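Local structure of putative polyprenyl synthetase (Streptomyces coelicolor, 3NF2) at residues 29-34 against 118-123; 35-40 against 111-116; 81-86 against 185-190; 95-100 against 157-162; 131-136 against 143-148. The protein probably catalyses chain elongation of isoprenoid diphosphates, as a magnesium-dependent prenyltransferase of the FPP/GGPP synthase family. All coordinates share one frame; numbering follows the deposited sequence.

Interaction 1: 29-34 against 118-123; sequences PPMDTV and AILVGD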
# COMPACT_ATOMS: atom_id res chain seq x y z
N PRO A 29 -12.29 9.97 8.22
CA PRO A 29 -12.09 11.29 7.59
C PRO A 29 -10.63 11.75 7.58
O PRO A 29 -9.92 11.55 8.57
CB PRO A 29 -12.93 12.21 8.48
CG PRO A 29 -14.08 11.33 8.91
CD PRO A 29 -13.44 9.97 9.15
N PRO A 30 -10.16 12.36 6.47
CA PRO A 30 -10.86 12.76 5.25
C PRO A 30 -10.89 11.68 4.15
O PRO A 30 -11.35 11.96 3.04
CB PRO A 30 -10.02 13.93 4.75
CG PRO A 30 -8.62 13.54 5.12
CD PRO A 30 -8.72 12.73 6.40
N MET A 31 -10.41 10.47 4.47
CA MET A 31 -10.22 9.42 3.47
C MET A 31 -11.51 8.99 2.76
O MET A 31 -11.47 8.64 1.59
CB MET A 31 -9.51 8.20 4.06
CG MET A 31 -8.19 8.52 4.77
SD MET A 31 -7.18 7.08 5.10
CE MET A 31 -8.13 6.34 6.41
N ASP A 32 -12.64 9.05 3.46
CA ASP A 32 -13.93 8.69 2.85
C ASP A 32 -14.35 9.68 1.75
O ASP A 32 -14.83 9.25 0.71
CB ASP A 32 -15.03 8.54 3.91
CG ASP A 32 -15.26 9.80 4.73
OD1 ASP A 32 -14.32 10.62 4.87
OD2 ASP A 32 -16.38 9.99 5.23
N THR A 33 -14.13 10.98 1.98
CA THR A 33 -14.50 11.99 0.99
C THR A 33 -13.50 12.05 -0.16
O THR A 33 -13.89 12.21 -1.32
CB THR A 33 -14.70 13.41 1.61
OG1 THR A 33 -13.51 13.84 2.29
CG2 THR A 33 -15.88 13.41 2.59
N VAL A 34 -12.22 11.91 0.16
CA VAL A 34 -11.18 11.94 -0.87
C VAL A 34 -11.30 10.74 -1.82
O VAL A 34 -11.13 10.89 -3.04
CB VAL A 34 -9.78 12.03 -0.23
CG1 VAL A 34 -8.69 11.89 -1.27
CG2 VAL A 34 -9.63 13.37 0.49
N ALA A 118 -3.40 11.41 -1.65
CA ALA A 118 -3.43 10.40 -2.71
C ALA A 118 -2.71 9.13 -2.25
O ALA A 118 -3.21 8.02 -2.45
CB ALA A 118 -2.82 10.93 -3.99
N ILE A 119 -1.56 9.30 -1.60
CA ILE A 119 -0.78 8.19 -1.04
C ILE A 119 -1.57 7.47 0.05
O ILE A 119 -1.62 6.25 0.07
CB ILE A 119 0.56 8.68 -0.46
CG1 ILE A 119 1.43 9.25 -1.57
CG2 ILE A 119 1.31 7.52 0.22
CD1 ILE A 119 2.44 10.29 -1.10
N LEU A 120 -2.20 8.26 0.91
CA LEU A 120 -2.90 7.76 2.09
C LEU A 120 -4.14 6.95 1.71
O LEU A 120 -4.29 5.80 2.12
CB LEU A 120 -3.30 8.95 2.94
CG LEU A 120 -3.99 8.74 4.28
CD1 LEU A 120 -3.00 8.24 5.32
CD2 LEU A 120 -4.67 10.03 4.73
N VAL A 121 -5.01 7.56 0.91
CA VAL A 121 -6.22 6.87 0.45
C VAL A 121 -5.89 5.64 -0.40
O VAL A 121 -6.50 4.59 -0.26
CB VAL A 121 -7.19 7.86 -0.24
CG1 VAL A 121 -8.43 7.14 -0.72
CG2 VAL A 121 -7.60 8.96 0.74
N GLY A 122 -4.88 5.76 -1.26
CA GLY A 122 -4.33 4.60 -1.95
C GLY A 122 -4.01 3.46 -1.01
O GLY A 122 -4.51 2.33 -1.19
N ASP A 123 -3.19 3.75 0.02
CA ASP A 123 -2.87 2.73 1.04
C ASP A 123 -4.10 2.15 1.73
O ASP A 123 -4.15 0.97 2.04
CB ASP A 123 -1.94 3.31 2.12
CG ASP A 123 -0.55 3.59 1.61
OD1 ASP A 123 -0.17 3.03 0.56
OD2 ASP A 123 0.17 4.38 2.25
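Met-31 and Val-34, one turn apart at the start of helix 31-38, close on Leu-120 and Val-121 of helix 115-134, and every contact between them is apolar. The thioether of Met-31 crosses Leu-120 at about a right angle: SD comes to 3.7 Å from Leu-120 CG, while Met-31 CG sits 3.8 Å from Leu-120 CD2. Met-31 holds CG beside its backbone N, anti to the carbonyl carbon (chi1 -53°), and the nearly extended chi2 (-166°) then carries the sulfur to the leucine branch; the bend at chi3 only swings CE. Val-121 pushes a single methyl, CG2, between the two residues of the other helix. That methyl is 3.8 Å from Met-31 CA and 3.7 Å from Val-34 CG1, close enough that the backbones approach to 5.6 Å at the CA atoms of Met-31 and Val-121.

The hydrogen bonds are local to the first turn. Pro-30, at the N-cap position after a cis peptide bond, offers its carbonyl O to Thr-33 OG1 at 3.0 Å and also to Val-34 N. This fastens the turn that presents Met-31 and Val-34.

Beyond the pair, Val-121 leans on Leu-92 of helix 77-98, while Met-31 and Leu-120 reach Asp-157 and Gln-159 of the second subunit. Such buried helix-on-helix packing, carried on into a dimer interface, belongs to the all-alpha isoprenoid synthase fold.

Interaction 2: 35-40 against 111-116; sequences AAYHFG and KVHGPA. With SO4 (sulfate ion), chain C; SO4 (sulfate ion), chain E.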
# COMPACT_ATOMS: atom_id res chain seq x y z
N ALA A 35 -11.62 9.57 -1.26
CA ALA A 35 -11.95 8.39 -2.05
C ALA A 35 -13.19 8.62 -2.89
O ALA A 35 -13.22 8.24 -4.05
CB ALA A 35 -12.13 7.16 -1.17
N ALA A 36 -14.23 9.22 -2.29
CA ALA A 36 -15.47 9.55 -3.02
C ALA A 36 -15.17 10.44 -4.22
O ALA A 36 -15.78 10.27 -5.27
CB ALA A 36 -16.50 10.22 -2.09
N TYR A 37 -14.25 11.39 -4.05
CA TYR A 37 -13.81 12.20 -5.17
C TYR A 37 -13.16 11.32 -6.22
O TYR A 37 -13.49 11.43 -7.39
CB TYR A 37 -12.86 13.33 -4.76
CG TYR A 37 -12.35 14.05 -5.98
CD1 TYR A 37 -13.15 14.98 -6.65
CD2 TYR A 37 -11.08 13.76 -6.51
CE1 TYR A 37 -12.70 15.62 -7.80
CE2 TYR A 37 -10.63 14.40 -7.66
CZ TYR A 37 -11.45 15.32 -8.30
OH TYR A 37 -11.02 15.97 -9.43
N HIS A 38 -12.24 10.45 -5.80
CA HIS A 38 -11.59 9.54 -6.73
C HIS A 38 -12.60 8.73 -7.54
O HIS A 38 -12.44 8.54 -8.74
CB HIS A 38 -10.66 8.55 -6.02
CG HIS A 38 -10.16 7.47 -6.92
ND1 HIS A 38 -9.30 7.72 -7.98
CD2 HIS A 38 -10.44 6.15 -6.97
CE1 HIS A 38 -9.06 6.60 -8.62
NE2 HIS A 38 -9.73 5.62 -8.03
N PHE A 39 -13.64 8.26 -6.87
CA PHE A 39 -14.64 7.44 -7.51
C PHE A 39 -15.69 8.24 -8.27
O PHE A 39 -16.55 7.66 -8.91
CB PHE A 39 -15.29 6.53 -6.49
CG PHE A 39 -14.47 5.31 -6.16
CD1 PHE A 39 -14.41 4.23 -7.04
CD2 PHE A 39 -13.76 5.24 -4.95
CE1 PHE A 39 -13.66 3.10 -6.73
CE2 PHE A 39 -13.00 4.12 -4.63
CZ PHE A 39 -12.95 3.05 -5.52
N GLY A 40 -15.62 9.58 -8.21
CA GLY A 40 -16.54 10.44 -8.97
C GLY A 40 -17.90 10.69 -8.33
O GLY A 40 -18.78 11.30 -8.96
N LYS A 111 -3.84 16.23 -7.60
CA LYS A 111 -4.05 17.62 -8.03
C LYS A 111 -5.06 18.38 -7.17
O LYS A 111 -4.86 19.56 -6.85
CB LYS A 111 -4.50 17.66 -9.50
CG LYS A 111 -3.48 18.30 -10.44
CD LYS A 111 -3.82 19.77 -10.70
CE LYS A 111 -2.66 20.49 -11.37
NZ LYS A 111 -3.11 21.74 -12.06
N VAL A 112 -6.13 17.71 -6.78
CA VAL A 112 -7.19 18.35 -6.01
C VAL A 112 -6.86 18.39 -4.53
O VAL A 112 -6.93 19.44 -3.90
CB VAL A 112 -8.55 17.65 -6.26
CG1 VAL A 112 -9.69 18.35 -5.55
CG2 VAL A 112 -8.83 17.62 -7.72
N HIS A 113 -6.48 17.24 -3.98
CA HIS A 113 -6.35 17.10 -2.54
C HIS A 113 -4.91 17.00 -2.01
O HIS A 113 -4.70 16.90 -0.79
CB HIS A 113 -7.24 15.96 -2.05
CG HIS A 113 -8.71 16.22 -2.22
ND1 HIS A 113 -9.35 17.28 -1.61
CD2 HIS A 113 -9.66 15.56 -2.93
CE1 HIS A 113 -10.63 17.26 -1.93
NE2 HIS A 113 -10.85 16.23 -2.73
N GLY A 114 -3.94 17.06 -2.91
CA GLY A 114 -2.53 16.98 -2.55
C GLY A 114 -1.98 15.58 -2.72
O GLY A 114 -2.74 14.60 -2.67
N PRO A 115 -0.66 15.46 -2.94
CA PRO A 115 0.05 14.18 -2.99
C PRO A 115 -0.13 13.30 -1.75
O PRO A 115 -0.35 12.10 -1.90
CB PRO A 115 1.53 14.58 -3.15
CG PRO A 115 1.57 16.07 -3.18
CD PRO A 115 0.19 16.57 -3.42
N ALA A 116 -0.05 13.90 -0.55
CA ALA A 116 -0.14 13.16 0.71
C ALA A 116 -1.42 12.34 0.83
O ALA A 116 -1.39 11.17 1.22
CB ALA A 116 -0.01 14.10 1.91
S SO4 C . 0.32 17.69 0.43
O1 SO4 C . 0.41 18.12 1.82
O2 SO4 C . 0.19 18.88 -0.42
O3 SO4 C . 1.52 16.94 0.07
O4 SO4 C . -0.84 16.82 0.26
S SO4 E . -8.44 19.55 0.89
O1 SO4 E . -8.21 19.91 2.29
O2 SO4 E . -9.87 19.38 0.66
O3 SO4 E . -7.94 20.61 0.03
O4 SO4 E . -7.74 18.30 0.59
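Tyr-37 meets Val-112 and His-113 with different parts of its ring. Val-112 CG2 takes the phenolic end, 3.5 Å from Tyr-37 CZ and a tight 3.2 Å from Tyr-37 OH, while its other methyl, CG1, lies over a face of the ring. His-113 makes an offset edge-to-face pair with the tyrosine: its edge turns to the face of Tyr-37, the planes stand at 87°, and the centroids are 5.6 Å apart. Tyr-37 reaches both because its CG is anti to the backbone N (chi1 174°), sending the ring out across the gap.

One layer out, Val-112 CG1 also covers a face of the imidazole, and a sulfate ion steadies its edge, with His-113 ND1 donating to sulfate O4 at 2.9 Å and more weakly to O2. A second sulfate takes a bond from Ala-116 N (3.1 Å to its O4) at the opening turn of helix 115-134. Both ions probably come from the crystallisation liquor.

The phenol is fixed from elsewhere: Tyr-37 OH bonds to Asp-107 O, and Arg-106 makes a cation-pi contact with the ring. Tyr-37 of helix 31-38 thus packs against both strand 106-107 and the short helix 109-113, which precedes helix 115-134.

Interaction 3: 81-86 against 185-190; sequences VAVELV and GALLAC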
# COMPACT_ATOMS: atom_id res chain seq x y z
N VAL A 81 -15.03 -6.87 -5.15
CA VAL A 81 -14.84 -5.64 -4.40
C VAL A 81 -13.34 -5.45 -4.12
O VAL A 81 -12.77 -4.39 -4.39
CB VAL A 81 -15.72 -5.62 -3.11
CG1 VAL A 81 -15.30 -4.52 -2.13
CG2 VAL A 81 -17.18 -5.42 -3.47
N ALA A 82 -12.69 -6.52 -3.66
CA ALA A 82 -11.26 -6.50 -3.39
C ALA A 82 -10.43 -6.18 -4.64
O ALA A 82 -9.47 -5.40 -4.56
CB ALA A 82 -10.83 -7.83 -2.80
N VAL A 83 -10.82 -6.76 -5.79
CA VAL A 83 -10.16 -6.51 -7.07
C VAL A 83 -10.31 -5.04 -7.49
O VAL A 83 -9.34 -4.41 -7.94
CB VAL A 83 -10.70 -7.45 -8.19
CG1 VAL A 83 -10.35 -6.94 -9.57
CG2 VAL A 83 -10.11 -8.85 -8.04
N GLU A 84 -11.51 -4.49 -7.31
CA GLU A 84 -11.76 -3.10 -7.65
C GLU A 84 -10.99 -2.13 -6.76
O GLU A 84 -10.54 -1.08 -7.21
CB GLU A 84 -13.25 -2.79 -7.56
CG GLU A 84 -14.07 -3.35 -8.71
CD GLU A 84 -13.41 -3.16 -10.06
OE1 GLU A 84 -12.82 -4.14 -10.56
OE2 GLU A 84 -13.46 -2.04 -10.60
N LEU A 85 -10.85 -2.50 -5.49
CA LEU A 85 -10.15 -1.70 -4.50
C LEU A 85 -8.65 -1.63 -4.81
O LEU A 85 -8.08 -0.54 -4.81
CB LEU A 85 -10.40 -2.22 -3.08
CG LEU A 85 -11.77 -1.87 -2.49
CD1 LEU A 85 -12.05 -2.68 -1.22
CD2 LEU A 85 -11.92 -0.37 -2.22
N VAL A 86 -8.05 -2.79 -5.09
CA VAL A 86 -6.64 -2.89 -5.47
C VAL A 86 -6.39 -2.14 -6.77
O VAL A 86 -5.40 -1.39 -6.88
CB VAL A 86 -6.17 -4.36 -5.61
CG1 VAL A 86 -4.82 -4.44 -6.28
CG2 VAL A 86 -6.07 -5.02 -4.25
N GLY A 185 -2.72 -7.96 -17.16
CA GLY A 185 -2.99 -9.37 -17.08
C GLY A 185 -3.16 -9.97 -15.71
O GLY A 185 -4.02 -10.76 -15.51
N ALA A 186 -2.33 -9.57 -14.78
CA ALA A 186 -2.32 -10.14 -13.47
C ALA A 186 -3.59 -9.94 -12.70
O ALA A 186 -3.99 -10.79 -11.97
CB ALA A 186 -1.17 -9.63 -12.70
N LEU A 187 -4.19 -8.79 -12.84
CA LEU A 187 -5.41 -8.46 -12.13
C LEU A 187 -6.66 -9.09 -12.77
O LEU A 187 -7.64 -9.39 -12.08
CB LEU A 187 -5.58 -6.95 -12.00
CG LEU A 187 -6.72 -6.52 -11.07
CD1 LEU A 187 -6.47 -7.00 -9.64
CD2 LEU A 187 -6.93 -5.03 -11.12
N LEU A 188 -6.63 -9.26 -14.09
CA LEU A 188 -7.72 -9.97 -14.78
C LEU A 188 -7.65 -11.46 -14.49
O LEU A 188 -8.68 -12.11 -14.38
CB LEU A 188 -7.71 -9.66 -16.27
CG LEU A 188 -8.39 -8.32 -16.58
CD1 LEU A 188 -7.96 -7.72 -17.91
CD2 LEU A 188 -9.90 -8.45 -16.55
N ALA A 189 -6.44 -11.97 -14.32
CA ALA A 189 -6.20 -13.35 -13.92
C ALA A 189 -6.80 -13.59 -12.54
O ALA A 189 -7.46 -14.61 -12.32
CB ALA A 189 -4.71 -13.64 -13.88
N CYS A 190 -6.56 -12.64 -11.64
CA CYS A 190 -7.10 -12.69 -10.30
C CYS A 190 -8.62 -12.58 -10.31
O CYS A 190 -9.29 -13.36 -9.65
CB CYS A 190 -6.50 -11.59 -9.42
SG CYS A 190 -7.11 -11.67 -7.72
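Val-83 carries the contact, touching both Leu-187 and Cys-190, which are one turn apart on helix 173-198. Its two methyls divide the work. CG1 goes to the leucine, 3.9 Å from Leu-187 CD1 and 4.0 Å from Leu-187 CG; CG2 goes to the cysteine, 4.1 Å from Cys-190 SG. The valine and the leucine run past each other in opposite directions, so that the far methyl of the leucine, CD2, ends up against the backbone, 4.0 Å from Val-83 O. Leu-187 extends with CG anti to its backbone N (chi1 -171°), and Cys-190 places SG in the same way, which brings both groups forward to the valine. The fit is purely van der Waals, and all three residues are buried.

Away from Val-83 the contact thins out quickly. Val-86, one turn further along helix 77-98, points the same way, but its CG1 stays 4.5 Å from Leu-187 CD1; it is taken up instead by Leu-148 and Leu-155 of helix 139-165. Even at their nearest, Val-83 and Leu-187, the CA atoms are 7.2 Å apart, so side chains rather than backbones bridge the helices. On the more solvent-exposed flank Glu-84 starts off away from helix 173-198 and makes no contact with 185-190; its carboxylate is held in a salt bridge by Arg-58.

Both helices belong to the central bundle. Helix 57-67 closes in beside Leu-187 through Arg-58, helix 139-165 beside Cys-190 through Ala-151, and helices 5-25 and 115-134 pack behind helix 77-98 around Leu-85.

Interaction 4: 95-100 against 157-162; sequences DLMDGD and DGQAQD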
# COMPACT_ATOMS: atom_id res chain seq x y z
N ASP A 95 -1.00 7.43 -10.82
CA ASP A 95 -1.24 8.79 -11.31
C ASP A 95 -0.31 9.81 -10.66
O ASP A 95 0.17 10.73 -11.32
CB ASP A 95 -2.69 9.22 -11.09
CG ASP A 95 -3.66 8.58 -12.08
OD1 ASP A 95 -3.21 7.99 -13.09
OD2 ASP A 95 -4.89 8.66 -11.85
N LEU A 96 -0.05 9.62 -9.36
CA LEU A 96 0.85 10.50 -8.65
C LEU A 96 2.28 10.30 -9.11
O LEU A 96 2.99 11.27 -9.40
CB LEU A 96 0.72 10.30 -7.14
CG LEU A 96 1.66 11.12 -6.25
CD1 LEU A 96 1.66 12.64 -6.58
CD2 LEU A 96 1.28 10.90 -4.81
N MET A 97 2.69 9.03 -9.20
CA MET A 97 4.02 8.66 -9.66
C MET A 97 4.29 9.15 -11.09
O MET A 97 5.41 9.54 -11.41
CB MET A 97 4.21 7.14 -9.58
CG MET A 97 4.39 6.60 -8.17
SD MET A 97 4.82 4.85 -8.13
CE MET A 97 3.23 4.11 -7.86
N ASP A 98 3.26 9.12 -11.94
CA ASP A 98 3.40 9.50 -13.35
C ASP A 98 3.23 11.00 -13.57
O ASP A 98 3.54 11.52 -14.64
CB ASP A 98 2.38 8.73 -14.22
CG ASP A 98 2.64 7.23 -14.25
OD1 ASP A 98 3.69 6.76 -13.73
OD2 ASP A 98 1.79 6.49 -14.82
N GLY A 99 2.73 11.70 -12.56
CA GLY A 99 2.50 13.13 -12.66
C GLY A 99 1.33 13.49 -13.55
O GLY A 99 1.24 14.61 -14.05
N ASP A 100 0.43 12.52 -13.76
CA ASP A 100 -0.78 12.73 -14.55
C ASP A 100 -1.74 13.62 -13.79
O ASP A 100 -2.21 13.25 -12.72
CB ASP A 100 -1.48 11.40 -14.85
CG ASP A 100 -0.61 10.44 -15.62
OD1 ASP A 100 0.26 10.90 -16.40
OD2 ASP A 100 -0.79 9.23 -15.44
N ASP A 157 5.18 -4.48 -9.62
CA ASP A 157 6.27 -4.85 -10.55
C ASP A 157 6.13 -4.15 -11.89
O ASP A 157 7.12 -3.65 -12.42
CB ASP A 157 6.30 -6.36 -10.82
CG ASP A 157 6.87 -7.16 -9.66
OD1 ASP A 157 6.78 -8.41 -9.73
OD2 ASP A 157 7.37 -6.55 -8.70
N GLY A 158 4.90 -4.12 -12.41
CA GLY A 158 4.62 -3.52 -13.70
C GLY A 158 4.91 -2.04 -13.71
O GLY A 158 5.48 -1.51 -14.66
N GLN A 159 4.51 -1.38 -12.62
CA GLN A 159 4.83 0.02 -12.38
C GLN A 159 6.33 0.28 -12.21
O GLN A 159 6.84 1.29 -12.71
CB GLN A 159 4.02 0.54 -11.19
CG GLN A 159 4.18 2.03 -10.93
CD GLN A 159 3.71 2.90 -12.08
OE1 GLN A 159 2.93 2.46 -12.93
NE2 GLN A 159 4.17 4.15 -12.10
N ALA A 160 7.05 -0.62 -11.53
CA ALA A 160 8.51 -0.54 -11.43
C ALA A 160 9.15 -0.62 -12.81
O ALA A 160 10.07 0.15 -13.12
CB ALA A 160 9.08 -1.65 -10.53
N GLN A 161 8.65 -1.54 -13.63
CA GLN A 161 9.08 -1.67 -15.01
C GLN A 161 8.81 -0.37 -15.78
O GLN A 161 9.69 0.12 -16.50
CB GLN A 161 8.42 -2.89 -15.67
CG GLN A 161 9.06 -4.20 -15.21
CD GLN A 161 8.15 -5.44 -15.28
OE1 GLN A 161 7.02 -5.39 -15.77
NE2 GLN A 161 8.65 -6.56 -14.77
N ASP A 162 7.63 0.20 -15.59
CA ASP A 162 7.26 1.45 -16.26
C ASP A 162 8.27 2.56 -15.94
O ASP A 162 8.84 3.15 -16.85
CB ASP A 162 5.85 1.88 -15.90
CG ASP A 162 5.34 2.99 -16.79
OD1 ASP A 162 4.52 2.70 -17.68
OD2 ASP A 162 5.76 4.16 -16.62
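The carboxylate of Asp-98 and the amide of Gln-159 approach from opposite directions, their planes 35° apart, and are joined by a hydrogen bond, Gln-159 NE2 to Asp-98 OD1 at 3.1 Å. The N-H is used fairly straight, and the acceptor lies almost in the amide plane. Seen from the aspartate the fit is less regular: OD1 is met on its syn side, with the nitrogen 29° out of the carboxylate plane. To one side of the amide plane runs Met-97, its CB 3.9 Å from Gln-159 NE2 and its SD 4.1 Å from the same nitrogen. Asp-162 stands on the other side of that plane, without touching the amide.

With CG anti to the backbone N, the Gln-159 chain is carried outward, and the bend at chi2 (62°) turns its amide to Asp-98 and leaves its CG under the methionine, 3.8 Å from Met-97 CE. Asp-95 and Asp-98 belong to the DDLMD sequence at the end of helix 77-98, the first aspartate-rich motif of this family, which in relatives binds the magnesium ions of the allylic diphosphate. The helix stops right after it in a Schellman motif at Gly-99.

Asp-98 OD1 and Asp-162 OD2 are 4.4 Å apart, two like charges close together; Asp-162 has a salt-bridge partner in Lys-183, and Asp-95 has one in Arg-103. A sulfate ion rests about 3 Å from the Asp-98 side chain at its nearest atom. On the dimer side, Met-97 packs on Ala-116 and Gln-159 on Leu-120 of the second subunit.

Interaction 5: 131-136 against 143-148; sequences EVLLEL and RATRRL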
# COMPACT_ATOMS: atom_id res chain seq x y z
N GLU A 131 -8.91 -6.72 3.86
CA GLU A 131 -9.91 -6.81 4.92
C GLU A 131 -11.20 -7.43 4.39
O GLU A 131 -11.75 -8.32 5.02
CB GLU A 131 -10.21 -5.43 5.50
CG GLU A 131 -11.06 -5.44 6.75
CD GLU A 131 -10.24 -5.63 8.02
OE1 GLU A 131 -9.89 -6.79 8.34
OE2 GLU A 131 -9.94 -4.62 8.69
N VAL A 132 -11.66 -6.95 3.24
CA VAL A 132 -12.92 -7.38 2.65
C VAL A 132 -12.95 -8.90 2.41
O VAL A 132 -14.01 -9.53 2.50
CB VAL A 132 -13.24 -6.55 1.37
CG1 VAL A 132 -14.07 -7.32 0.34
CG2 VAL A 132 -13.95 -5.27 1.76
N LEU A 133 -11.78 -9.48 2.15
CA LEU A 133 -11.67 -10.92 1.99
C LEU A 133 -11.47 -11.65 3.31
O LEU A 133 -12.21 -12.58 3.61
CB LEU A 133 -10.53 -11.28 1.01
CG LEU A 133 -10.74 -10.82 -0.43
CD1 LEU A 133 -9.47 -11.00 -1.24
CD2 LEU A 133 -11.92 -11.56 -1.08
N LEU A 134 -10.49 -11.21 4.10
CA LEU A 134 -10.14 -11.88 5.35
C LEU A 134 -11.23 -11.81 6.44
O LEU A 134 -11.28 -12.69 7.30
CB LEU A 134 -8.78 -11.38 5.88
CG LEU A 134 -7.51 -11.73 5.08
CD1 LEU A 134 -6.40 -10.73 5.34
CD2 LEU A 134 -7.02 -13.14 5.36
N GLU A 135 -12.10 -10.79 6.37
CA GLU A 135 -13.30 -10.64 7.22
C GLU A 135 -14.14 -11.92 7.30
O GLU A 135 -14.77 -12.18 8.33
CB GLU A 135 -14.24 -9.52 6.71
CG GLU A 135 -14.05 -8.19 7.38
CD GLU A 135 -14.91 -7.06 6.79
OE1 GLU A 135 -15.45 -7.17 5.67
OE2 GLU A 135 -15.03 -6.03 7.49
N LEU A 136 -14.13 -12.69 6.21
CA LEU A 136 -14.91 -13.92 6.10
C LEU A 136 -14.45 -15.03 7.05
O LEU A 136 -15.26 -15.86 7.46
CB LEU A 136 -14.94 -14.40 4.65
CG LEU A 136 -15.58 -13.40 3.67
CD1 LEU A 136 -15.27 -13.76 2.23
CD2 LEU A 136 -17.09 -13.30 3.88
N ARG A 143 -7.04 -18.17 0.92
CA ARG A 143 -6.51 -18.54 -0.39
C ARG A 143 -6.82 -17.48 -1.44
O ARG A 143 -6.01 -17.21 -2.32
CB ARG A 143 -7.07 -19.91 -0.80
CG ARG A 143 -6.24 -21.09 -0.28
CD ARG A 143 -7.07 -22.37 -0.19
NE ARG A 143 -8.14 -22.40 -1.18
CZ ARG A 143 -9.24 -23.15 -1.09
NH1 ARG A 143 -9.44 -23.96 -0.05
NH2 ARG A 143 -10.16 -23.09 -2.06
N ALA A 144 -7.99 -16.86 -1.32
CA ALA A 144 -8.39 -15.77 -2.20
C ALA A 144 -7.51 -14.52 -2.00
O ALA A 144 -7.20 -13.83 -2.97
CB ALA A 144 -9.85 -15.43 -2.00
N THR A 145 -7.12 -14.26 -0.74
CA THR A 145 -6.21 -13.15 -0.42
C THR A 145 -4.81 -13.41 -0.98
O THR A 145 -4.13 -12.48 -1.41
CB THR A 145 -6.14 -12.86 1.11
OG1 THR A 145 -7.46 -12.87 1.67
CG2 THR A 145 -5.50 -11.49 1.40
N ARG A 146 -4.40 -14.68 -0.98
CA ARG A 146 -3.14 -15.14 -1.57
C ARG A 146 -3.06 -14.79 -3.06
O ARG A 146 -2.02 -14.34 -3.55
CB ARG A 146 -3.01 -16.66 -1.38
CG ARG A 146 -1.85 -17.35 -2.09
CD ARG A 146 -0.79 -17.78 -1.10
NE ARG A 146 0.44 -18.21 -1.76
CZ ARG A 146 0.81 -19.48 -1.93
NH1 ARG A 146 0.04 -20.47 -1.49
NH2 ARG A 146 1.96 -19.75 -2.53
N ARG A 147 -4.18 -14.97 -3.76
CA ARG A 147 -4.30 -14.67 -5.18
C ARG A 147 -4.29 -13.17 -5.41
O ARG A 147 -3.75 -12.70 -6.42
CB ARG A 147 -5.61 -15.23 -5.74
CG ARG A 147 -5.83 -16.71 -5.54
CD ARG A 147 -5.14 -17.52 -6.60
NE ARG A 147 -5.12 -18.94 -6.26
CZ ARG A 147 -4.78 -19.91 -7.11
NH1 ARG A 147 -4.45 -19.60 -8.36
NH2 ARG A 147 -4.79 -21.17 -6.71
N LEU A 148 -4.90 -12.42 -4.50
CA LEU A 148 -4.96 -10.97 -4.59
C LEU A 148 -3.57 -10.39 -4.41
O LEU A 148 -3.19 -9.46 -5.12
CB LEU A 148 -5.90 -10.40 -3.52
CG LEU A 148 -6.32 -8.93 -3.67
CD1 LEU A 148 -7.42 -8.77 -4.71
CD2 LEU A 148 -6.74 -8.36 -2.34
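Leu-133 and Leu-134 both pack on the hydroxyl of Thr-145, from directions about a right angle apart. Leu-133 presents its root, with CB 3.5 Å from Thr-145 OG1. Leu-134 comes in crosswise to the threonine, its branch point CG 3.6 Å from the same OG1 and its CD1 4.1 Å from Thr-145 CG2. Thr-145 holds OG1 beside its own backbone N (chi1 -44°), and the hydroxyl is bonded back to Ala-141 O within its helix, so it can sit among leucine carbons with its polar need met.

The rest of Leu-133 continues along helix 139-165. Its CD1 lies 4.0 Å from Leu-148 CD2, the two side chains slanting across each other, and the same methyl is 4.0 Å from the carbonyl O of Ala-144. The closest CA atoms, of Leu-133 and Thr-145, are 6.4 Å apart.

Outside the pair, Leu-133 also fills in against Ala-82 and Ile-194, while Thr-145 meets Leu-134 of the second subunit. Helices 115-134 and 139-165 follow directly in sequence and run back past each other, and this close, leucine-lined packing beside their short connection is that of an antiparallel helical hairpin.

In the fold
Interactions 1 and 2 form one continuous patch, their centres 7 Å apart: Val-121 CG1 touches Ala-35 CB at 3.7 Å. Leu-96 carries this patch on to interaction 4, its CD2 lying 3.6 Å from Ile-119 CG1. Interactions 3 and 5 also touch, Ala-82 CB meeting Leu-133 CD1 at 3.8 Å. Helix 77-98 links 81-86 of interaction 3 to interaction 4, about 17 Å away between centres. Interaction 4, which holds the aspartate-rich motif, lies at the probable diphosphate site; interaction 5 is about 25 Å from it, centre to centre. Interactions 1, 4 and 5 border the second subunit, interaction 2 reaches it through Ala-116, and interaction 3 does not touch it.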